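Side-chain contacts in acyl-coenzyme A oxidase (Caenorhabditis elegans, PDB 5K3J), which catalyses the FAD-dependent, peroxisomal desaturation of the short side chain of ascaroside-CoA thioesters in pheromone biosynthesis, passing the electrons to oxygen: residues I104-H109 against D612-S617; E44-V49 against H100-G105; F352-F357 against M540-R545; D26-V31 against E553-L558. All blocks are in the same frame, centred on the assembly; numbering follows the deposited sequence.

Contact 1 of 4, residues I104-H109 against D612-S617; sequences IGYEGH and DMQLRS
Gly105 and Arg616, which touch across this contact, are each the first residue to leave a helix and do so with positive phi; the two backbones come closest at Gly105 CA and Gln614 CA, 6.5 Å apart. A CB on Gly105 would run into the carbonyl O of Ile104 and would point toward the Arg616 guanidinium. That guanidinium arrives on a chain extended from CG to NE and is sandwiched between two carbonyl oxygens. Ile104 O lies 3.4 Å above the plane on one face, and Met613 O 2.9 Å above it on the opposite face; neither is placed to accept a hydrogen bond. The bonds of the group go instead to the carboxylate of Asp57, its strongest partner, and to the carbonyls Glu102 O and Val103 O, so a positive charge probably offsets the negative pole at the end of helix 93-103. The loop that follows an N-terminal-domain helix is fastened to helix 612-615 of the C-terminal domain. A second link is made by Tyr106 and Gln614, whose side chains cross nearly at right angles with ring and amide planes 90° apart. Gln614, with CG anti to the backbone N (chi1 174°), extends its chain so that NE2 donates to Tyr106 OH at 2.7 Å, a fairly straight bond of 160° at the edge of the ring. The same hydroxyl bonds His306 ND1, and Phe303 meets the tyrosine ring edge to face. The Tyr106 side chain is about 6 Å from that of Glu299, which is important for substrate binding and specificity, and about 8 Å from the bound ascaroside-CoA.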
loop_
_atom_site.group_PDB
_atom_site.type_symbol
_atom_site.label_atom_id
_atom_site.label_comp_id
_atom_site.label_asym_id
_atom_site.label_seq_id
_atom_site.Cartn_x
_atom_site.Cartn_y
_atom_site.Cartn_z
ATOM N N ILE A 104 -0.018 11.937 -21.166
ATOM C CA ILE A 104 0.180 12.598 -19.878
ATOM C C ILE A 104 0.560 11.617 -18.768
ATOM O O ILE A 104 1.638 11.713 -18.180
ATOM C CB ILE A 104 -1.077 13.380 -19.439
ATOM C CG1 ILE A 104 -1.513 14.363 -20.530
ATOM C CG2 ILE A 104 -0.807 14.143 -18.152
ATOM C CD1 ILE A 104 -0.553 15.524 -20.755
ATOM N N GLY A 105 -0.333 10.679 -18.478
ATOM C CA GLY A 105 -0.100 9.731 -17.408
ATOM C C GLY A 105 -1.108 9.887 -16.288
ATOM O O GLY A 105 -2.140 10.547 -16.446
ATOM N N TYR A 106 -0.797 9.292 -15.144
ATOM C CA TYR A 106 -1.737 9.251 -14.040
ATOM C C TYR A 106 -1.431 10.275 -12.951
ATOM O O TYR A 106 -2.280 10.547 -12.104
ATOM C CB TYR A 106 -1.753 7.858 -13.421
ATOM C CG TYR A 106 -1.896 6.718 -14.402
ATOM C CD1 TYR A 106 -2.696 6.827 -15.535
ATOM C CD2 TYR A 106 -1.227 5.522 -14.185
ATOM C CE1 TYR A 106 -2.819 5.770 -16.423
ATOM C CE2 TYR A 106 -1.346 4.469 -15.062
ATOM C CZ TYR A 106 -2.145 4.597 -16.180
ATOM O OH TYR A 106 -2.274 3.553 -17.067
ATOM N N GLU A 107 -0.235 10.854 -12.981
ATOM C CA GLU A 107 0.246 11.646 -11.852
ATOM C C GLU A 107 -0.345 13.055 -11.771
ATOM O O GLU A 107 -0.094 13.778 -10.806
ATOM C CB GLU A 107 1.770 11.724 -11.892
ATOM C CG GLU A 107 2.420 10.370 -12.086
ATOM C CD GLU A 107 3.856 10.340 -11.616
ATOM O OE1 GLU A 107 4.232 11.207 -10.798
ATOM O OE2 GLU A 107 4.607 9.448 -12.064
ATOM N N GLY A 108 -1.128 13.445 -12.772
ATOM C CA GLY A 108 -1.885 14.683 -12.699
ATOM C C GLY A 108 -1.517 15.726 -13.735
ATOM O O GLY A 108 -0.386 15.770 -14.222
ATOM N N HIS A 109 -2.491 16.572 -14.062
ATOM C CA HIS A 109 -2.312 17.654 -15.023
ATOM C C HIS A 109 -3.386 18.718 -14.775
ATOM O O HIS A 109 -4.404 18.430 -14.144
ATOM C CB HIS A 109 -2.379 17.116 -16.454
ATOM C CG HIS A 109 -3.683 16.463 -16.794
ATOM N ND1 HIS A 109 -4.723 17.144 -17.390
ATOM C CD2 HIS A 109 -4.115 15.192 -16.621
ATOM C CE1 HIS A 109 -5.738 16.318 -17.572
ATOM N NE2 HIS A 109 -5.397 15.128 -17.113
ATOM N N ASP A 612 4.766 1.365 -24.181
ATOM C CA ASP A 612 5.819 1.667 -23.218
ATOM C C ASP A 612 5.677 3.098 -22.711
ATOM O O ASP A 612 5.986 3.390 -21.553
ATOM C CB ASP A 612 7.205 1.470 -23.836
ATOM C CG ASP A 612 7.611 0.010 -23.920
ATOM O OD1 ASP A 612 6.927 -0.842 -23.315
ATOM O OD2 ASP A 612 8.628 -0.282 -24.591
ATOM N N MET A 613 5.207 3.981 -23.590
ATOM C CA MET A 613 4.974 5.376 -23.237
ATOM C C MET A 613 4.033 5.513 -22.043
ATOM O O MET A 613 4.273 6.319 -21.145
ATOM C CB MET A 613 4.410 6.143 -24.432
ATOM C CG MET A 613 3.882 7.518 -24.054
ATOM S SD MET A 613 3.503 8.590 -25.446
ATOM C CE MET A 613 5.141 8.945 -26.079
ATOM N N GLN A 614 2.965 4.725 -22.037
ATOM C CA GLN A 614 2.021 4.741 -20.924
ATOM C C GLN A 614 2.525 3.903 -19.753
ATOM O O GLN A 614 2.357 4.282 -18.596
ATOM C CB GLN A 614 0.648 4.235 -21.368
ATOM C CG GLN A 614 -0.352 4.085 -20.228
ATOM C CD GLN A 614 -1.734 3.694 -20.709
ATOM O OE1 GLN A 614 -2.027 3.766 -21.902
ATOM N NE2 GLN A 614 -2.595 3.275 -19.782
ATOM N N LEU A 615 3.147 2.767 -20.058
ATOM C CA LEU A 615 3.573 1.833 -19.022
ATOM C C LEU A 615 4.622 2.452 -18.099
ATOM O O LEU A 615 4.594 2.222 -16.891
ATOM C CB LEU A 615 4.121 0.550 -19.643
ATOM C CG LEU A 615 4.109 -0.677 -18.726
ATOM C CD1 LEU A 615 2.697 -1.222 -18.583
ATOM C CD2 LEU A 615 5.040 -1.742 -19.247
ATOM N N ARG A 616 5.540 3.227 -18.680
ATOM C CA ARG A 616 6.567 3.962 -17.934
ATOM C C ARG A 616 7.309 3.077 -16.936
ATOM O O ARG A 616 7.655 3.509 -15.833
ATOM C CB ARG A 616 5.943 5.162 -17.219
ATOM C CG ARG A 616 5.309 6.154 -18.175
ATOM C CD ARG A 616 4.889 7.444 -17.494
ATOM N NE ARG A 616 4.817 8.549 -18.445
ATOM C CZ ARG A 616 3.794 8.772 -19.265
ATOM N NH1 ARG A 616 2.735 7.968 -19.259
ATOM N NH2 ARG A 616 3.830 9.803 -20.098
ATOM N N SER A 617 7.550 1.835 -17.345
ATOM C CA SER A 617 8.183 0.839 -16.495
ATOM C C SER A 617 9.312 0.121 -17.225
ATOM O O SER A 617 9.142 -0.346 -18.354
ATOM C CB SER A 617 7.148 -0.178 -16.014
ATOM O OG SER A 617 7.770 -1.345 -15.498
#

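Contact 2 of 4, residues E44-V49 against H100-G105; sequences EITDAV and HREVIG
Glu102 and Thr46 meet with their side chains crossed at about a right angle, the carboxylate lying against the threonine's hydroxyl and methyl branches. With CG anti to the backbone N (chi1 173°) and the rest of the chain extended, Glu102 spans the gap between the helices. Its OE2 comes within 2.8 Å of Thr46 OG1, while OE1 rests over the helix surface, 3.3 Å from Thr46 CA. The hydroxyl is shared among several partners, since OG1 also bonds Arg42 O one turn back and His98 NE2; the carboxylate has its strongest partner in Ser611 OG, again through OE2. Val49 approaches Glu102 from the opposite direction, and its CG1 reaches OE1 at 3.9 Å. Beside this polar pair the same valine packs on Val103, whose CG2 lies equally far, 3.9 Å, from CG1 and from CG2 of Val49. An alanine in place of Glu102 would probably remove the carboxylate partner of Ser611 OG and open a gap beside Thr46 and Val49. Met613 and Gln614 of helix 612-615 pack on the glutamate as well, so the carboxylate is buried where two helices and a C-terminal segment converge. The contact is interhelical packing between helices 36-49 and 93-103, away from the ligand sites, within the all-helical N-terminal domain characteristic of the acyl-CoA oxidase and dehydrogenase fold.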
loop_
_atom_site.group_PDB
_atom_site.type_symbol
_atom_site.label_atom_id
_atom_site.label_comp_id
_atom_site.label_asym_id
_atom_site.label_seq_id
_atom_site.Cartn_x
_atom_site.Cartn_y
_atom_site.Cartn_z
ATOM N N GLU A 44 -3.873 3.112 -33.237
ATOM C CA GLU A 44 -3.781 4.175 -34.230
ATOM C C GLU A 44 -3.306 5.479 -33.591
ATOM O O GLU A 44 -2.452 6.170 -34.141
ATOM C CB GLU A 44 -5.134 4.372 -34.914
ATOM C CG GLU A 44 -5.067 5.117 -36.229
ATOM C CD GLU A 44 -6.378 5.068 -36.981
ATOM O OE1 GLU A 44 -7.167 4.123 -36.753
ATOM O OE2 GLU A 44 -6.619 5.980 -37.796
ATOM N N ILE A 45 -3.858 5.799 -32.425
ATOM C CA ILE A 45 -3.476 6.999 -31.689
ATOM C C ILE A 45 -2.057 6.873 -31.151
ATOM O O ILE A 45 -1.245 7.788 -31.287
ATOM C CB ILE A 45 -4.440 7.266 -30.526
ATOM C CG1 ILE A 45 -5.828 7.620 -31.060
ATOM C CG2 ILE A 45 -3.935 8.395 -29.658
ATOM C CD1 ILE A 45 -6.954 7.371 -30.063
ATOM N N THR A 46 -1.768 5.727 -30.541
ATOM C CA THR A 46 -0.439 5.447 -30.008
ATOM C C THR A 46 0.623 5.581 -31.097
ATOM O O THR A 46 1.705 6.127 -30.863
ATOM C CB THR A 46 -0.364 4.035 -29.397
ATOM O OG1 THR A 46 -1.292 3.928 -28.311
ATOM C CG2 THR A 46 1.034 3.754 -28.875
ATOM N N ASP A 47 0.297 5.083 -32.286
ATOM C CA ASP A 47 1.191 5.164 -33.432
ATOM C C ASP A 47 1.430 6.612 -33.833
ATOM O O ASP A 47 2.566 7.028 -34.054
ATOM C CB ASP A 47 0.614 4.385 -34.615
ATOM C CG ASP A 47 1.538 4.387 -35.816
ATOM O OD1 ASP A 47 2.760 4.579 -35.627
ATOM O OD2 ASP A 47 1.045 4.192 -36.946
ATOM N N ALA A 48 0.340 7.366 -33.927
ATOM C CA ALA A 48 0.393 8.765 -34.326
ATOM C C ALA A 48 1.087 9.606 -33.264
ATOM O O ALA A 48 1.741 10.600 -33.579
ATOM C CB ALA A 48 -1.003 9.297 -34.590
ATOM N N VAL A 49 0.932 9.207 -32.006
ATOM C CA VAL A 49 1.597 9.887 -30.904
ATOM C C VAL A 49 3.103 9.648 -30.970
ATOM O O VAL A 49 3.896 10.571 -30.787
ATOM C CB VAL A 49 1.038 9.425 -29.538
ATOM C CG1 VAL A 49 2.012 9.756 -28.429
ATOM C CG2 VAL A 49 -0.311 10.077 -29.266
ATOM N N HIS A 100 -4.754 10.689 -22.981
ATOM C CA HIS A 100 -4.206 11.326 -21.791
ATOM C C HIS A 100 -3.539 10.313 -20.863
ATOM O O HIS A 100 -2.488 10.598 -20.288
ATOM C CB HIS A 100 -5.300 12.095 -21.050
ATOM C CG HIS A 100 -5.715 13.357 -21.739
ATOM N ND1 HIS A 100 -6.627 13.378 -22.774
ATOM C CD2 HIS A 100 -5.331 14.642 -21.555
ATOM C CE1 HIS A 100 -6.790 14.621 -23.191
ATOM N NE2 HIS A 100 -6.015 15.408 -22.466
ATOM N N ARG A 101 -4.137 9.131 -20.723
ATOM C CA ARG A 101 -3.538 8.082 -19.900
ATOM C C ARG A 101 -2.179 7.675 -20.456
ATOM O O ARG A 101 -1.295 7.265 -19.707
ATOM C CB ARG A 101 -4.440 6.849 -19.812
ATOM C CG ARG A 101 -5.602 6.953 -18.831
ATOM C CD ARG A 101 -6.443 5.683 -18.877
ATOM N NE ARG A 101 -7.629 5.743 -18.029
ATOM C CZ ARG A 101 -8.746 5.071 -18.282
ATOM N NH1 ARG A 101 -8.821 4.308 -19.365
ATOM N NH2 ARG A 101 -9.790 5.167 -17.468
ATOM N N GLU A 102 -2.020 7.784 -21.772
ATOM C CA GLU A 102 -0.759 7.427 -22.403
ATOM C C GLU A 102 0.222 8.585 -22.431
ATOM O O GLU A 102 1.320 8.479 -21.893
ATOM C CB GLU A 102 -0.983 6.919 -23.828
ATOM C CG GLU A 102 0.323 6.698 -24.580
ATOM C CD GLU A 102 0.132 5.942 -25.882
ATOM O OE1 GLU A 102 0.396 6.521 -26.958
ATOM O OE2 GLU A 102 -0.277 4.762 -25.832
ATOM N N VAL A 103 -0.168 9.685 -23.066
ATOM C CA VAL A 103 0.725 10.834 -23.210
ATOM C C VAL A 103 1.023 11.488 -21.862
ATOM O O VAL A 103 2.181 11.579 -21.450
ATOM C CB VAL A 103 0.142 11.896 -24.155
ATOM C CG1 VAL A 103 1.068 13.097 -24.234
ATOM C CG2 VAL A 103 -0.078 11.305 -25.530
ATOM N N ILE A 104 -0.018 11.937 -21.166
ATOM C CA ILE A 104 0.180 12.598 -19.878
ATOM C C ILE A 104 0.560 11.617 -18.768
ATOM O O ILE A 104 1.638 11.713 -18.180
ATOM C CB ILE A 104 -1.077 13.380 -19.439
ATOM C CG1 ILE A 104 -1.513 14.363 -20.530
ATOM C CG2 ILE A 104 -0.807 14.143 -18.152
ATOM C CD1 ILE A 104 -0.553 15.524 -20.755
ATOM N N GLY A 105 -0.333 10.679 -18.478
ATOM C CA GLY A 105 -0.100 9.731 -17.408
ATOM C C GLY A 105 -1.108 9.887 -16.288
ATOM O O GLY A 105 -2.140 10.547 -16.446
#

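Contact 3 of 4, residues F352-F357 against M540-R545; sequences FIFTGF and MRRVSR
The Phe354 ring carries Arg542 CG on one face, 3.5 Å above its plane and over its centre. This is a CH-pi contact, with CG only 14° off the ring normal, and Arg542 CB lies nearby, 3.9 Å from Phe354 CG. The aliphatic stem of the arginine, not its charged end, thus does the touching: the two side chains cross at about a right angle, and the guanidinium plane is turned 55° from the ring. Arg542 leaves its helix with CG anti to the backbone N, which sets that carbon over the ring, and then bends at chi2 (56°) to carry the guanidinium away from the ring face. Near the far end of the ring, Val31 of helix 25-32 packs on Phe354 and also on Arg542. The contact joins two long helices of the helical C-terminal half of the acyl-CoA oxidase fold, with helix 343-363 in the C-alpha1 domain and helix 520-543 in the last domain. Replacing Phe354 by an alanine would probably open a gap beneath Arg542 CG and leave the bent arginine chain freer to turn. Helix 520-543 has ended by Ser544, the first residue outside it and the centre of an inverse gamma turn. Ser544 grips Met540 O twice, from opposite faces of the carbonyl plane: OG donates to it at 2.6 Å, from above the plane, and the backbone N at 3.2 Å. One residue on, Arg545 has Arg542 NH2 4.0 Å above one face of its guanidinium, and Arg541 forms a salt bridge with Glu358 of helix 343-363.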
loop_
_atom_site.group_PDB
_atom_site.type_symbol
_atom_site.label_atom_id
_atom_site.label_comp_id
_atom_site.label_asym_id
_atom_site.label_seq_id
_atom_site.Cartn_x
_atom_site.Cartn_y
_atom_site.Cartn_z
ATOM N N PHE A 352 -13.383 -6.767 -13.345
ATOM C CA PHE A 352 -13.724 -5.396 -12.968
ATOM C C PHE A 352 -14.103 -4.567 -14.193
ATOM O O PHE A 352 -15.080 -3.820 -14.171
ATOM C CB PHE A 352 -12.562 -4.711 -12.234
ATOM C CG PHE A 352 -12.233 -5.316 -10.896
ATOM C CD1 PHE A 352 -13.082 -6.235 -10.304
ATOM C CD2 PHE A 352 -11.071 -4.959 -10.230
ATOM C CE1 PHE A 352 -12.777 -6.791 -9.080
ATOM C CE2 PHE A 352 -10.762 -5.512 -9.006
ATOM C CZ PHE A 352 -11.616 -6.429 -8.430
ATOM N N ILE A 353 -13.317 -4.707 -15.257
ATOM C CA ILE A 353 -13.498 -3.917 -16.474
ATOM C C ILE A 353 -14.845 -4.201 -17.137
ATOM O O ILE A 353 -15.538 -3.278 -17.573
ATOM C CB ILE A 353 -12.350 -4.180 -17.473
ATOM C CG1 ILE A 353 -11.084 -3.459 -17.007
ATOM C CG2 ILE A 353 -12.725 -3.726 -18.879
ATOM C CD1 ILE A 353 -9.837 -3.873 -17.752
ATOM N N PHE A 354 -15.220 -5.475 -17.193
ATOM C CA PHE A 354 -16.509 -5.865 -17.760
ATOM C C PHE A 354 -17.643 -5.397 -16.860
ATOM O O PHE A 354 -18.713 -5.015 -17.335
ATOM C CB PHE A 354 -16.575 -7.379 -17.957
ATOM C CG PHE A 354 -15.537 -7.909 -18.904
ATOM C CD1 PHE A 354 -15.133 -7.156 -19.990
ATOM C CD2 PHE A 354 -14.958 -9.152 -18.702
ATOM C CE1 PHE A 354 -14.178 -7.630 -20.859
ATOM C CE2 PHE A 354 -14.000 -9.632 -19.570
ATOM C CZ PHE A 354 -13.609 -8.869 -20.651
ATOM N N THR A 355 -17.399 -5.437 -15.556
ATOM C CA THR A 355 -18.333 -4.893 -14.583
ATOM C C THR A 355 -18.432 -3.384 -14.774
ATOM O O THR A 355 -19.485 -2.782 -14.557
ATOM C CB THR A 355 -17.894 -5.227 -13.140
ATOM O OG1 THR A 355 -17.750 -6.647 -12.999
ATOM C CG2 THR A 355 -18.909 -4.726 -12.125
ATOM N N GLY A 356 -17.322 -2.783 -15.196
ATOM C CA GLY A 356 -17.267 -1.357 -15.452
ATOM C C GLY A 356 -18.086 -0.935 -16.659
ATOM O O GLY A 356 -18.719 0.121 -16.638
ATOM N N PHE A 357 -18.077 -1.755 -17.709
ATOM C CA PHE A 357 -18.839 -1.458 -18.922
ATOM C C PHE A 357 -20.333 -1.353 -18.649
ATOM O O PHE A 357 -21.011 -0.493 -19.213
ATOM C CB PHE A 357 -18.597 -2.520 -20.003
ATOM C CG PHE A 357 -17.400 -2.246 -20.863
ATOM C CD1 PHE A 357 -17.343 -1.102 -21.638
ATOM C CD2 PHE A 357 -16.341 -3.132 -20.906
ATOM C CE1 PHE A 357 -16.251 -0.841 -22.427
ATOM C CE2 PHE A 357 -15.247 -2.871 -21.699
ATOM C CZ PHE A 357 -15.203 -1.728 -22.457
ATOM N N MET A 540 -19.529 -13.026 -16.300
ATOM C CA MET A 540 -20.243 -14.085 -17.007
ATOM C C MET A 540 -20.991 -13.582 -18.234
ATOM O O MET A 540 -20.935 -14.197 -19.299
ATOM C CB MET A 540 -21.230 -14.776 -16.067
ATOM C CG MET A 540 -20.582 -15.554 -14.945
ATOM S SD MET A 540 -21.549 -17.018 -14.543
ATOM C CE MET A 540 -21.689 -17.763 -16.166
ATOM N N ARG A 541 -21.690 -12.462 -18.081
ATOM C CA ARG A 541 -22.515 -11.923 -19.158
ATOM C C ARG A 541 -21.687 -11.444 -20.343
ATOM O O ARG A 541 -22.199 -11.319 -21.458
ATOM C CB ARG A 541 -23.386 -10.779 -18.638
ATOM C CG ARG A 541 -24.485 -11.229 -17.688
ATOM C CD ARG A 541 -25.528 -10.146 -17.502
ATOM N NE ARG A 541 -25.035 -9.051 -16.676
ATOM C CZ ARG A 541 -25.258 -8.949 -15.370
ATOM N NH1 ARG A 541 -25.973 -9.877 -14.744
ATOM N NH2 ARG A 541 -24.775 -7.920 -14.691
ATOM N N ARG A 542 -20.404 -11.186 -20.108
ATOM C CA ARG A 542 -19.532 -10.694 -21.165
ATOM C C ARG A 542 -18.891 -11.822 -21.968
ATOM O O ARG A 542 -18.718 -11.704 -23.181
ATOM C CB ARG A 542 -18.437 -9.804 -20.585
ATOM C CG ARG A 542 -17.568 -9.157 -21.648
ATOM C CD ARG A 542 -18.431 -8.365 -22.617
ATOM N NE ARG A 542 -17.670 -7.802 -23.727
ATOM C CZ ARG A 542 -17.535 -8.381 -24.917
ATOM N NH1 ARG A 542 -16.829 -7.783 -25.867
ATOM N NH2 ARG A 542 -18.102 -9.555 -25.160
ATOM N N VAL A 543 -18.525 -12.908 -21.296
ATOM C CA VAL A 543 -17.830 -13.998 -21.971
ATOM C C VAL A 543 -18.806 -14.890 -22.738
ATOM O O VAL A 543 -18.516 -15.313 -23.858
ATOM C CB VAL A 543 -17.005 -14.842 -20.975
ATOM C CG1 VAL A 543 -15.850 -14.021 -20.434
ATOM C CG2 VAL A 543 -17.871 -15.351 -19.835
ATOM N N SER A 544 -19.965 -15.157 -22.146
ATOM C CA SER A 544 -20.983 -15.966 -22.804
ATOM C C SER A 544 -21.807 -15.097 -23.742
ATOM O O SER A 544 -23.002 -14.892 -23.532
ATOM C CB SER A 544 -21.883 -16.654 -21.772
ATOM O OG SER A 544 -22.417 -15.722 -20.848
ATOM N N ARG A 545 -21.154 -14.594 -24.787
ATOM C CA ARG A 545 -21.759 -13.597 -25.658
ATOM C C ARG A 545 -20.942 -13.379 -26.932
ATOM O O ARG A 545 -21.492 -13.036 -27.981
ATOM C CB ARG A 545 -21.920 -12.278 -24.892
ATOM C CG ARG A 545 -22.201 -11.065 -25.756
ATOM C CD ARG A 545 -22.595 -9.881 -24.902
ATOM N NE ARG A 545 -22.335 -8.616 -25.578
ATOM C CZ ARG A 545 -21.783 -7.562 -24.990
ATOM N NH1 ARG A 545 -21.437 -7.620 -23.712
ATOM N NH2 ARG A 545 -21.579 -6.448 -25.679
#

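Contact 4 of 4, residues D26-V31 against E553-L558; sequences DKMAAV and EVLTDL
Met28 reaches from CB toward segment 553-558 with CG anti to the backbone N (chi1 178°), and two further bends, at chi2 and chi3, fold its end across the leucine opposite. Beyond CG, its SD lies 3.8 Å from Leu555 CD2 and 4.1 Å from Leu555 CG. The terminal CE goes furthest and sits between two residues of the other helix, 3.7 Å from Leu555 CD2 and 3.5 Å from Val554 CG2, although Val554 is poorly ordered. Met28 thus lies slantwise over both Val554 and Leu555, its thioether end acting as an apolar filler. The short segments 26-31 and 553-558 cross at -59° with their axes 12.4 Å apart, a wide spacing that the long methionine and leucine chains bridge. Helix 25-32, near the N terminus, is in this way laid against helix 549-569, a plain hydrophobic packing between an N-terminal helix and one of the C-terminal domain, distant from the active site. One turn after Met28, Val31 meets the other branch of the same leucine: Val31 CG1 and Leu555 CD1 face each other tip to tip at 4.2 Å. Leu555 therefore divides its two methyls, CD2 for the methionine and CD1 for the valine. Tyr350 of helix 343-363 packs on both Met28 and Leu555, and Met28 also touches Phe23.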
loop_
_atom_site.group_PDB
_atom_site.type_symbol
_atom_site.label_atom_id
_atom_site.label_comp_id
_atom_site.label_asym_id
_atom_site.label_seq_id
_atom_site.Cartn_x
_atom_site.Cartn_y
_atom_site.Cartn_z
ATOM N N ASP A 26 -5.334 -9.023 -30.864
ATOM C CA ASP A 26 -6.062 -7.913 -31.458
ATOM C C ASP A 26 -7.549 -8.133 -31.232
ATOM O O ASP A 26 -8.333 -7.183 -31.188
ATOM C CB ASP A 26 -5.751 -7.781 -32.947
ATOM C CG ASP A 26 -4.638 -6.787 -33.223
ATOM O OD1 ASP A 26 -3.790 -6.573 -32.329
ATOM O OD2 ASP A 26 -4.612 -6.217 -34.335
ATOM N N LYS A 27 -7.925 -9.399 -31.072
ATOM C CA LYS A 27 -9.306 -9.763 -30.783
ATOM C C LYS A 27 -9.621 -9.553 -29.312
ATOM O O LYS A 27 -10.700 -9.071 -28.963
ATOM C CB LYS A 27 -9.579 -11.214 -31.174
ATOM C CG LYS A 27 -10.215 -11.375 -32.543
ATOM C CD LYS A 27 -9.254 -10.987 -33.656
ATOM C CE LYS A 27 -9.905 -11.140 -35.019
ATOM N NZ LYS A 27 -10.389 -12.531 -35.236
ATOM N N MET A 28 -8.680 -9.923 -28.448
ATOM C CA MET A 28 -8.862 -9.738 -27.015
ATOM C C MET A 28 -8.924 -8.255 -26.662
ATOM O O MET A 28 -9.719 -7.842 -25.818
ATOM C CB MET A 28 -7.740 -10.412 -26.229
ATOM C CG MET A 28 -7.863 -10.214 -24.728
ATOM S SD MET A 28 -9.225 -11.129 -23.988
ATOM C CE MET A 28 -8.481 -12.746 -23.833
ATOM N N ALA A 29 -8.085 -7.462 -27.320
ATOM C CA ALA A 29 -8.062 -6.020 -27.106
ATOM C C ALA A 29 -9.433 -5.424 -27.395
ATOM O O ALA A 29 -9.924 -4.581 -26.640
ATOM C CB ALA A 29 -7.008 -5.366 -27.975
ATOM N N ALA A 30 -10.044 -5.873 -28.491
ATOM C CA ALA A 30 -11.363 -5.409 -28.902
ATOM C C ALA A 30 -12.407 -5.672 -27.827
ATOM O O ALA A 30 -13.300 -4.857 -27.589
ATOM C CB ALA A 30 -11.765 -6.077 -30.208
ATOM N N VAL A 31 -12.284 -6.823 -27.180
ATOM C CA VAL A 31 -13.181 -7.195 -26.097
ATOM C C VAL A 31 -12.958 -6.300 -24.884
ATOM O O VAL A 31 -13.904 -5.737 -24.330
ATOM C CB VAL A 31 -12.981 -8.664 -25.686
ATOM C CG1 VAL A 31 -13.843 -9.011 -24.484
ATOM C CG2 VAL A 31 -13.283 -9.584 -26.857
ATOM N N GLU A 553 -12.580 -18.991 -24.760
ATOM C CA GLU A 553 -12.066 -20.098 -23.957
ATOM C C GLU A 553 -10.996 -19.661 -22.959
ATOM O O GLU A 553 -10.911 -20.208 -21.861
ATOM C CB GLU A 553 -11.508 -21.198 -24.861
ATOM C CG GLU A 553 -12.572 -21.990 -25.607
ATOM C CD GLU A 553 -11.988 -23.119 -26.441
ATOM O OE1 GLU A 553 -10.768 -23.365 -26.337
ATOM O OE2 GLU A 553 -12.746 -23.761 -27.199
ATOM N N VAL A 554 -10.175 -18.685 -23.336
ATOM C CA VAL A 554 -9.159 -18.184 -22.416
ATOM C C VAL A 554 -9.796 -17.290 -21.357
ATOM O O VAL A 554 -9.297 -17.186 -20.235
ATOM C CB VAL A 554 -8.042 -17.408 -23.151
ATOM C CG1 VAL A 554 -7.245 -18.340 -24.044
ATOM C CG2 VAL A 554 -8.617 -16.265 -23.957
ATOM N N LEU A 555 -10.903 -16.651 -21.724
ATOM C CA LEU A 555 -11.668 -15.834 -20.793
ATOM C C LEU A 555 -12.466 -16.728 -19.849
ATOM O O LEU A 555 -12.761 -16.341 -18.717
ATOM C CB LEU A 555 -12.601 -14.881 -21.542
ATOM C CG LEU A 555 -11.990 -13.641 -22.199
ATOM C CD1 LEU A 555 -13.092 -12.722 -22.703
ATOM C CD2 LEU A 555 -11.073 -12.906 -21.232
ATOM N N THR A 556 -12.813 -17.920 -20.327
ATOM C CA THR A 556 -13.491 -18.916 -19.502
ATOM C C THR A 556 -12.523 -19.489 -18.479
ATOM O O THR A 556 -12.898 -19.768 -17.340
ATOM C CB THR A 556 -14.073 -20.063 -20.351
ATOM O OG1 THR A 556 -14.914 -19.517 -21.374
ATOM C CG2 THR A 556 -14.891 -21.017 -19.487
ATOM N N ASP A 557 -11.275 -19.667 -18.903
ATOM C CA ASP A 557 -10.205 -20.090 -18.009
ATOM C C ASP A 557 -10.051 -19.085 -16.872
ATOM O O ASP A 557 -10.049 -19.455 -15.699
ATOM C CB ASP A 557 -8.884 -20.231 -18.769
ATOM C CG ASP A 557 -8.886 -21.401 -19.735
ATOM O OD1 ASP A 557 -9.460 -22.457 -19.395
ATOM O OD2 ASP A 557 -8.311 -21.268 -20.836
ATOM N N LEU A 558 -9.918 -17.816 -17.245
ATOM C CA LEU A 558 -9.839 -16.710 -16.296
ATOM C C LEU A 558 -11.029 -16.718 -15.346
ATOM O O LEU A 558 -10.871 -16.661 -14.125
ATOM C CB LEU A 558 -9.786 -15.379 -17.050
ATOM C CG LEU A 558 -8.562 -14.472 -16.929
ATOM C CD1 LEU A 558 -7.356 -15.228 -16.413
ATOM C CD2 LEU A 558 -8.260 -13.854 -18.282
#

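From the N terminus, helix 25-32 opens contact 4, which closes only at 553-558. Within that span, 44-49 and 100-105 close contact 2, a short loop wholly in the N-terminal domain. Contact 1 begins where contact 2 ends, the two sharing Ile104 and Gly105, and closes at 612-617, beyond the end of contact 4, so contacts 1 and 4 cross. Contact 3 falls within the spans of both, joining the C-alpha1 domain to the last domain. Contacts 1 and 4 each bind the N-terminal domain to the C-terminal one. In space contacts 1 and 2 touch, as do 3 and 4, whereas 1 and 3 are centred about 26 Å apart.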